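PDB 5EHK: lantibiotic dehydratase from Microbispora corallina, which probably dehydrates serine and threonine residues of the NAI-107 precursor peptide, using glutamyl-tRNA to glutamylate their hydroxyls before glutamate elimination. Local coordinates for residues A8-M13 with D548-A553; I857-S860 with Q865-R868; T925-D930 with C1082-G1087. All blocks are in the same frame, centred on the assembly; numbering follows the deposited sequence.

Contact 1 (A8-M13 with D548-A553); sequences AWDVFM and DAESAA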
loop_
_atom_site.group_PDB
_atom_site.type_symbol
_atom_site.label_atom_id
_atom_site.label_comp_id
_atom_site.label_asym_id
_atom_site.label_seq_id
_atom_site.Cartn_x
_atom_site.Cartn_y
_atom_site.Cartn_z
ATOM N N ALA A 8 -39.056 -4.331 10.681
ATOM C CA ALA A 8 -39.456 -3.800 9.370
ATOM C C ALA A 8 -40.648 -2.851 9.479
ATOM O O ALA A 8 -41.412 -2.892 10.450
ATOM C CB ALA A 8 -39.771 -4.930 8.393
ATOM N N TRP A 9 -40.782 -1.974 8.493
ATOM C CA TRP A 9 -41.932 -1.072 8.374
ATOM C C TRP A 9 -43.205 -1.845 8.076
ATOM O O TRP A 9 -43.143 -2.970 7.592
ATOM C CB TRP A 9 -41.710 -0.099 7.222
ATOM C CG TRP A 9 -40.857 1.080 7.512
ATOM C CD1 TRP A 9 -40.120 1.322 8.638
ATOM C CD2 TRP A 9 -40.657 2.198 6.651
ATOM N NE1 TRP A 9 -39.482 2.538 8.530
ATOM C CE2 TRP A 9 -39.787 3.086 7.310
ATOM C CE3 TRP A 9 -41.140 2.537 5.391
ATOM C CZ2 TRP A 9 -39.386 4.287 6.750
ATOM C CZ3 TRP A 9 -40.744 3.728 4.834
ATOM C CH2 TRP A 9 -39.873 4.592 5.514
ATOM N N ASP A 10 -44.362 -1.234 8.316
ATOM C CA ASP A 10 -45.617 -1.891 7.962
ATOM C C ASP A 10 -45.747 -1.975 6.453
ATOM O O ASP A 10 -46.114 -3.023 5.923
ATOM C CB ASP A 10 -46.832 -1.105 8.462
ATOM C CG ASP A 10 -47.016 -1.180 9.957
ATOM O OD1 ASP A 10 -46.425 -2.074 10.596
ATOM O OD2 ASP A 10 -47.799 -0.358 10.480
ATOM N N VAL A 11 -45.449 -0.872 5.763
ATOM C CA VAL A 11 -45.588 -0.824 4.310
ATOM C C VAL A 11 -44.249 -1.047 3.657
ATOM O O VAL A 11 -43.207 -0.914 4.312
ATOM C CB VAL A 11 -46.149 0.512 3.810
ATOM C CG1 VAL A 11 -47.492 0.787 4.451
ATOM C CG2 VAL A 11 -45.171 1.637 4.100
ATOM N N PHE A 12 -44.282 -1.387 2.372
ATOM C CA PHE A 12 -43.077 -1.587 1.594
ATOM C C PHE A 12 -43.373 -1.291 0.147
ATOM O O PHE A 12 -44.531 -1.198 -0.221
ATOM C CB PHE A 12 -42.506 -3.002 1.775
ATOM C CG PHE A 12 -43.498 -4.116 1.548
ATOM C CD1 PHE A 12 -43.986 -4.393 0.272
ATOM C CD2 PHE A 12 -43.907 -4.917 2.606
ATOM C CE1 PHE A 12 -44.875 -5.424 0.063
ATOM C CE2 PHE A 12 -44.795 -5.948 2.401
ATOM C CZ PHE A 12 -45.281 -6.199 1.126
ATOM N N MET A 13 -42.336 -1.089 -0.665
ATOM C CA MET A 13 -42.533 -0.797 -2.081
ATOM C C MET A 13 -42.294 -2.057 -2.897
ATOM O O MET A 13 -41.589 -2.955 -2.458
ATOM C CB MET A 13 -41.627 0.343 -2.559
ATOM C CG MET A 13 -42.012 0.908 -3.925
ATOM S SD MET A 13 -40.844 2.080 -4.664
ATOM C CE MET A 13 -39.497 0.994 -5.150
ATOM N N ASP A 548 -46.487 6.678 0.814
ATOM C CA ASP A 548 -45.959 8.029 1.004
ATOM C C ASP A 548 -46.341 8.623 2.361
ATOM O O ASP A 548 -45.544 9.307 2.984
ATOM C CB ASP A 548 -46.462 8.971 -0.095
ATOM C CG ASP A 548 -45.882 8.646 -1.475
ATOM O OD1 ASP A 548 -45.263 7.571 -1.652
ATOM O OD2 ASP A 548 -46.062 9.473 -2.393
ATOM N N ALA A 549 -47.553 8.378 2.834
ATOM C CA ALA A 549 -47.957 8.993 4.100
ATOM C C ALA A 549 -47.392 8.239 5.298
ATOM O O ALA A 549 -47.102 8.839 6.326
ATOM C CB ALA A 549 -49.460 9.077 4.199
ATOM N N GLU A 550 -47.219 6.929 5.168
ATOM C CA GLU A 550 -46.582 6.171 6.231
ATOM C C GLU A 550 -45.105 6.517 6.225
ATOM O O GLU A 550 -44.521 6.796 7.278
ATOM C CB GLU A 550 -46.780 4.668 6.084
ATOM C CG GLU A 550 -45.947 3.910 7.108
ATOM C CD GLU A 550 -46.733 2.943 7.968
ATOM O OE1 GLU A 550 -47.950 2.746 7.733
ATOM O OE2 GLU A 550 -46.105 2.368 8.889
ATOM N N SER A 551 -44.513 6.496 5.027
ATOM C CA SER A 551 -43.119 6.885 4.830
ATOM C C SER A 551 -42.784 8.249 5.444
ATOM O O SER A 551 -41.828 8.376 6.214
ATOM C CB SER A 551 -42.780 6.894 3.336
ATOM O OG SER A 551 -41.439 7.282 3.107
ATOM N N ALA A 552 -43.571 9.265 5.112
ATOM C CA ALA A 552 -43.300 10.607 5.610
ATOM C C ALA A 552 -43.401 10.670 7.116
ATOM O O ALA A 552 -42.723 11.464 7.761
ATOM C CB ALA A 552 -44.221 11.601 4.993
ATOM N N ALA A 553 -44.263 9.843 7.689
ATOM C CA ALA A 553 -44.483 9.907 9.130
ATOM C C ALA A 553 -43.347 9.265 9.912
ATOM O O ALA A 553 -42.952 9.747 10.972
ATOM C CB ALA A 553 -45.805 9.261 9.480
#
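Across the two segments the nearest CA atoms are those of Val11 and Glu550, 7.3 Å apart, where strand 6-17 is interrupted near Trp9 and Asp10 and faces one side of helix 545-556; no hydrogen bond joins the segments. Glu550 reaches toward Asp10 and Val11 with CG anti to its own N (chi1 172°), and its chain runs alongside Val11, the two side chains pointing oppositely. Its CG rests 3.8 Å from Val11 CG2, and OE1 lies 3.8 Å from Val11 CG1. The carboxylate then comes up against Asp10, with OE2 3.6 Å from Asp10 CB and equally near Asp10 OD2. These two acids cross almost perpendicularly, their carboxylate planes 68° apart, and their like charges are probably offset by arginines: Arg554 forms a salt bridge with Glu550 OE2, Arg383 with Asp10 OD1. One residue along, Ser551 meets the benzo part of the Trp9 indole, its OG 3.9 Å from CH2. Trp9 NE1 is hydrogen-bonded to Glu791, and Arg554 makes a cation-pi contact with the ring system. The helix thus packs on a strand antiparallel to both 147-155 and 785-792, with backbone hydrogen bonds between Asp10 and Phe154 and between Trp9 and Pro789.

Contact 2 (I857-S860 with Q865-R868); sequences IRYS and QHLR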
loop_
_atom_site.group_PDB
_atom_site.type_symbol
_atom_site.label_atom_id
_atom_site.label_comp_id
_atom_site.label_asym_id
_atom_site.label_seq_id
_atom_site.Cartn_x
_atom_site.Cartn_y
_atom_site.Cartn_z
ATOM N N ILE A 857 13.683 18.559 18.637
ATOM C CA ILE A 857 12.828 17.395 18.715
ATOM C C ILE A 857 13.216 16.398 17.604
ATOM O O ILE A 857 13.757 16.773 16.557
ATOM C CB ILE A 857 11.326 17.741 18.585
ATOM C CG1 ILE A 857 10.978 18.202 17.169
ATOM C CG2 ILE A 857 10.900 18.798 19.592
ATOM C CD1 ILE A 857 9.499 18.372 16.947
ATOM N N ARG A 858 12.928 15.127 17.854
ATOM C CA ARG A 858 13.031 14.081 16.867
ATOM C C ARG A 858 11.641 14.012 16.228
ATOM O O ARG A 858 10.614 14.019 16.908
ATOM C CB ARG A 858 13.425 12.775 17.564
ATOM C CG ARG A 858 14.794 12.852 18.237
ATOM C CD ARG A 858 15.068 11.747 19.304
ATOM N NE ARG A 858 16.265 10.981 19.054
ATOM C CZ ARG A 858 17.304 10.843 19.867
ATOM N NH1 ARG A 858 17.375 11.417 21.047
ATOM N NH2 ARG A 858 18.312 10.120 19.441
ATOM N N TYR A 859 11.608 14.020 14.907
ATOM C CA TYR A 859 10.359 14.162 14.192
ATOM C C TYR A 859 10.352 13.151 13.060
ATOM O O TYR A 859 11.399 12.806 12.513
ATOM C CB TYR A 859 10.241 15.594 13.632
ATOM C CG TYR A 859 8.828 16.038 13.348
ATOM C CD1 TYR A 859 8.136 16.825 14.264
ATOM C CD2 TYR A 859 8.170 15.658 12.172
ATOM C CE1 TYR A 859 6.824 17.236 14.029
ATOM C CE2 TYR A 859 6.851 16.065 11.922
ATOM C CZ TYR A 859 6.185 16.857 12.861
ATOM O OH TYR A 859 4.887 17.279 12.649
ATOM N N SER A 860 9.175 12.682 12.686
ATOM C CA SER A 860 9.073 11.880 11.479
ATOM C C SER A 860 7.997 12.444 10.555
ATOM O O SER A 860 6.844 12.579 10.960
ATOM C CB SER A 860 8.786 10.425 11.829
ATOM O OG SER A 860 8.429 9.729 10.662
ATOM N N GLN A 865 12.651 10.031 9.187
ATOM C CA GLN A 865 13.033 10.525 10.503
ATOM C C GLN A 865 14.128 11.563 10.410
ATOM O O GLN A 865 15.135 11.359 9.717
ATOM C CB GLN A 865 13.504 9.378 11.394
ATOM C CG GLN A 865 12.381 8.663 12.130
ATOM C CD GLN A 865 12.851 7.394 12.790
ATOM O OE1 GLN A 865 13.484 6.563 12.149
ATOM N NE2 GLN A 865 12.553 7.231 14.079
ATOM N N HIS A 866 13.927 12.677 11.110
ATOM C CA HIS A 866 14.918 13.741 11.111
ATOM C C HIS A 866 14.931 14.458 12.451
ATOM O O HIS A 866 14.193 14.097 13.347
ATOM C CB HIS A 866 14.658 14.679 9.950
ATOM C CG HIS A 866 13.283 15.251 9.950
ATOM N ND1 HIS A 866 12.167 14.486 9.697
ATOM C CD2 HIS A 866 12.843 16.520 10.121
ATOM C CE1 HIS A 866 11.092 15.254 9.756
ATOM N NE2 HIS A 866 11.476 16.495 9.997
ATOM N N LEU A 867 15.822 15.425 12.605
ATOM C CA LEU A 867 15.836 16.260 13.802
ATOM C C LEU A 867 15.298 17.608 13.408
ATOM O O LEU A 867 15.496 18.053 12.292
ATOM C CB LEU A 867 17.249 16.434 14.368
ATOM C CG LEU A 867 17.903 15.145 14.811
ATOM C CD1 LEU A 867 19.336 15.385 15.166
ATOM C CD2 LEU A 867 17.124 14.577 15.971
ATOM N N ARG A 868 14.592 18.248 14.319
ATOM C CA ARG A 868 14.202 19.629 14.095
ATOM C C ARG A 868 14.800 20.462 15.203
ATOM O O ARG A 868 14.640 20.156 16.370
ATOM C CB ARG A 868 12.688 19.754 14.067
ATOM C CG ARG A 868 12.097 18.954 12.970
ATOM C CD ARG A 868 10.680 19.302 12.746
ATOM N NE ARG A 868 10.260 18.849 11.427
ATOM C CZ ARG A 868 9.017 18.916 10.973
ATOM N NH1 ARG A 868 8.063 19.408 11.758
ATOM N NH2 ARG A 868 8.739 18.478 9.748
#
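Tyr859 and Arg868 make the densest part of this contact, the guanidinium lying flat on the phenol ring with planes 12° apart. Arg868 CZ stands 3.6 Å from the centroid of the Tyr859 ring, close to its normal, in cation-pi geometry. The extended chain that carries it crosses Tyr859 CB on the way. Arg868 is also fixed from within its own strand: its NE donates to His866 NE2 at 3.0 Å, although the bond is bent (137°). His866, in turn, has Tyr859 CB over one ring face, a CH-pi contact of 4.2 Å from CB to the centroid. These side chains project from one face of an antiparallel beta hairpin, strands 853-861 and 864-872, the former outermost, within this chain, in a four-stranded antiparallel sheet. Ile857 with Arg868 and Tyr859 with His866 are the hydrogen-bonded pairs of these segments; the bond from His866 N to Tyr859 O measures 2.9 Å and is nearly straight. Between the strands themselves, contact is sparser on the face bearing Arg858 and Leu867, which helix 828-837 covers. Arg858 CG meets Leu867 CD2 at 3.7 Å, and the arginine continues to a salt bridge with Asp832. Toward the turn the packing thins to Ser860 CB against Gln865 CG, 4.0 Å apart, with Ser860 exposed to solvent.

Contact 3 (T925-D930 with C1082-G1087); sequences TAFQHD and CNRLIG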
loop_
_atom_site.group_PDB
_atom_site.type_symbol
_atom_site.label_atom_id
_atom_site.label_comp_id
_atom_site.label_asym_id
_atom_site.label_seq_id
_atom_site.Cartn_x
_atom_site.Cartn_y
_atom_site.Cartn_z
ATOM N N THR A 925 10.972 27.417 27.953
ATOM C CA THR A 925 12.080 27.158 28.847
ATOM C C THR A 925 12.229 25.687 29.177
ATOM O O THR A 925 13.341 25.129 29.092
ATOM C CB THR A 925 11.976 28.021 30.089
ATOM O OG1 THR A 925 12.283 29.369 29.715
ATOM C CG2 THR A 925 12.980 27.588 31.141
ATOM N N ALA A 926 11.112 25.052 29.509
ATOM C CA ALA A 926 11.140 23.618 29.718
ATOM C C ALA A 926 11.775 22.898 28.509
ATOM O O ALA A 926 12.708 22.107 28.668
ATOM C CB ALA A 926 9.752 23.096 30.003
ATOM N N PHE A 927 11.297 23.220 27.307
ATOM C CA PHE A 927 11.827 22.640 26.078
ATOM C C PHE A 927 13.321 22.912 25.921
ATOM O O PHE A 927 14.073 22.003 25.591
ATOM C CB PHE A 927 11.090 23.181 24.855
ATOM C CG PHE A 927 9.686 22.691 24.720
ATOM C CD1 PHE A 927 9.143 21.810 25.640
ATOM C CD2 PHE A 927 8.908 23.091 23.652
ATOM C CE1 PHE A 927 7.843 21.349 25.508
ATOM C CE2 PHE A 927 7.614 22.631 23.523
ATOM C CZ PHE A 927 7.084 21.759 24.456
ATOM N N GLN A 928 13.770 24.134 26.196
ATOM C CA GLN A 928 15.202 24.404 26.081
ATOM C C GLN A 928 16.033 23.557 27.048
ATOM O O GLN A 928 16.936 22.855 26.627
ATOM C CB GLN A 928 15.540 25.884 26.304
ATOM C CG GLN A 928 16.999 26.183 25.991
ATOM C CD GLN A 928 17.374 27.603 26.289
ATOM O OE1 GLN A 928 16.809 28.538 25.733
ATOM N NE2 GLN A 928 18.328 27.780 27.189
ATOM N N HIS A 929 15.681 23.586 28.332
ATOM C CA HIS A 929 16.448 22.883 29.351
ATOM C C HIS A 929 16.341 21.370 29.237
ATOM O O HIS A 929 17.309 20.666 29.531
ATOM C CB HIS A 929 16.081 23.379 30.763
ATOM C CG HIS A 929 16.512 24.790 31.026
ATOM N ND1 HIS A 929 17.799 25.123 31.381
ATOM C CD2 HIS A 929 15.841 25.961 30.922
ATOM C CE1 HIS A 929 17.895 26.426 31.529
ATOM N NE2 HIS A 929 16.717 26.961 31.256
ATOM N N ASP A 930 15.197 20.869 28.773
ATOM C CA ASP A 930 15.081 19.432 28.559
ATOM C C ASP A 930 15.930 18.988 27.384
ATOM O O ASP A 930 16.450 17.869 27.374
ATOM C CB ASP A 930 13.657 19.003 28.305
ATOM C CG ASP A 930 13.501 17.509 28.366
ATOM O OD1 ASP A 930 13.446 16.952 29.491
ATOM O OD2 ASP A 930 13.453 16.883 27.289
ATOM N N CYS A 1082 10.703 11.879 26.418
ATOM C CA CYS A 1082 10.991 10.619 25.762
ATOM C C CYS A 1082 11.387 10.825 24.297
ATOM O O CYS A 1082 12.315 10.174 23.800
ATOM C CB CYS A 1082 9.794 9.673 25.866
ATOM S SG CYS A 1082 9.452 9.121 27.532
ATOM N N ASN A 1083 10.696 11.736 23.620
ATOM C CA ASN A 1083 11.040 12.048 22.250
ATOM C C ASN A 1083 12.491 12.491 22.192
ATOM O O ASN A 1083 13.264 11.929 21.450
ATOM C CB ASN A 1083 10.124 13.120 21.642
ATOM C CG ASN A 1083 10.467 13.415 20.174
ATOM O OD1 ASN A 1083 11.152 14.393 19.866
ATOM N ND2 ASN A 1083 10.001 12.566 19.272
ATOM N N ARG A 1084 12.903 13.423 23.038
ATOM C CA ARG A 1084 14.256 13.910 22.895
ATOM C C ARG A 1084 15.299 12.847 23.177
ATOM O O ARG A 1084 16.377 12.867 22.604
ATOM C CB ARG A 1084 14.494 15.123 23.783
ATOM C CG ARG A 1084 14.052 16.409 23.161
ATOM C CD ARG A 1084 14.327 17.545 24.097
ATOM N NE ARG A 1084 13.143 17.894 24.866
ATOM C CZ ARG A 1084 12.167 18.662 24.398
ATOM N NH1 ARG A 1084 12.226 19.144 23.156
ATOM N NH2 ARG A 1084 11.135 18.945 25.171
ATOM N N LEU A 1085 14.972 11.930 24.073
ATOM C CA LEU A 1085 15.936 10.955 24.548
ATOM C C LEU A 1085 15.835 9.643 23.736
ATOM O O LEU A 1085 16.844 9.148 23.231
ATOM C CB LEU A 1085 15.731 10.713 26.046
ATOM C CG LEU A 1085 16.769 10.963 27.148
ATOM C CD1 LEU A 1085 18.029 11.650 26.697
ATOM C CD2 LEU A 1085 16.121 11.727 28.270
ATOM N N ILE A 1086 14.632 9.111 23.540
ATOM C CA ILE A 1086 14.514 7.837 22.818
ATOM C C ILE A 1086 13.419 7.956 21.781
ATOM O O ILE A 1086 13.198 9.031 21.206
ATOM C CB ILE A 1086 14.191 6.661 23.764
ATOM C CG1 ILE A 1086 12.940 6.973 24.589
ATOM C CG2 ILE A 1086 15.361 6.374 24.706
ATOM C CD1 ILE A 1086 12.472 5.838 25.427
ATOM N N GLY A 1087 12.740 6.867 21.485
ATOM C CA GLY A 1087 11.571 7.040 20.647
ATOM C C GLY A 1087 11.824 7.450 19.208
ATOM O O GLY A 1087 12.918 7.860 18.815
#
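Within segments 925-930 and 1082-1087, on helices 920-942 and 1068-1085, the nearest CA atoms are those of Asp930 and Arg1084, 8.0 Å apart, near the C-terminal end of the second helix. This is helix-helix packing built round a buried salt bridge in the largely helical C-terminal region of the dehydratase. A chi1 of -168° swings Asp930 CG to the side opposite N and points the carboxylate at the arginine, while the Arg1084 chain bends at chi3 and turns its NE toward the acid. Asp930 OD2 accepts a hydrogen bond from Arg1084 NE at 2.6 Å, the one hydrogen bond between the two segments. The other oxygen, OD1, is engaged by Arg1046 and Thr1081, so both oxygens have partners and the negative charge is probably well compensated. Phe927, one turn back, lines the same guanidinium: its CD1 is 3.5 Å from Arg1084 NH2, with ring and guanidinium planes inclined at 49°. The backbone O of Phe927 sits over a guanidinium face. Arg1084 NH1 donates to Phe856 O, tying the arginine to strand 853-861, and Phe855 of that strand makes an edge-to-face contact with the Phe927 ring. Asp930 OD2 lies within 3° of the guanidinium plane and accepts the NE hydrogen through its anti lone pair.

How the contacts relate
The three contacts come in sequence order without overlap or nesting. Contact 1 belongs to the N-terminal part, and its centre is about 59 Å from the centre of contact 2 and about 63 Å from that of contact 3, across the chain's centre. Contacts 2 and 3 are neighbours, with centres about 12 Å apart, both within the C-terminal part of the chain. They touch directly: Arg858 N lies 2.8 Å from Asn1083 OD1, a probable hydrogen bond, and Arg858 NH1 and Arg1084 O form a second, so the edge strand of the sheet is joined to the end of helix 1068-1085. By analogy with related dehydratases, the N-terminal part probably performs glutamylation and the C-terminal part elimination.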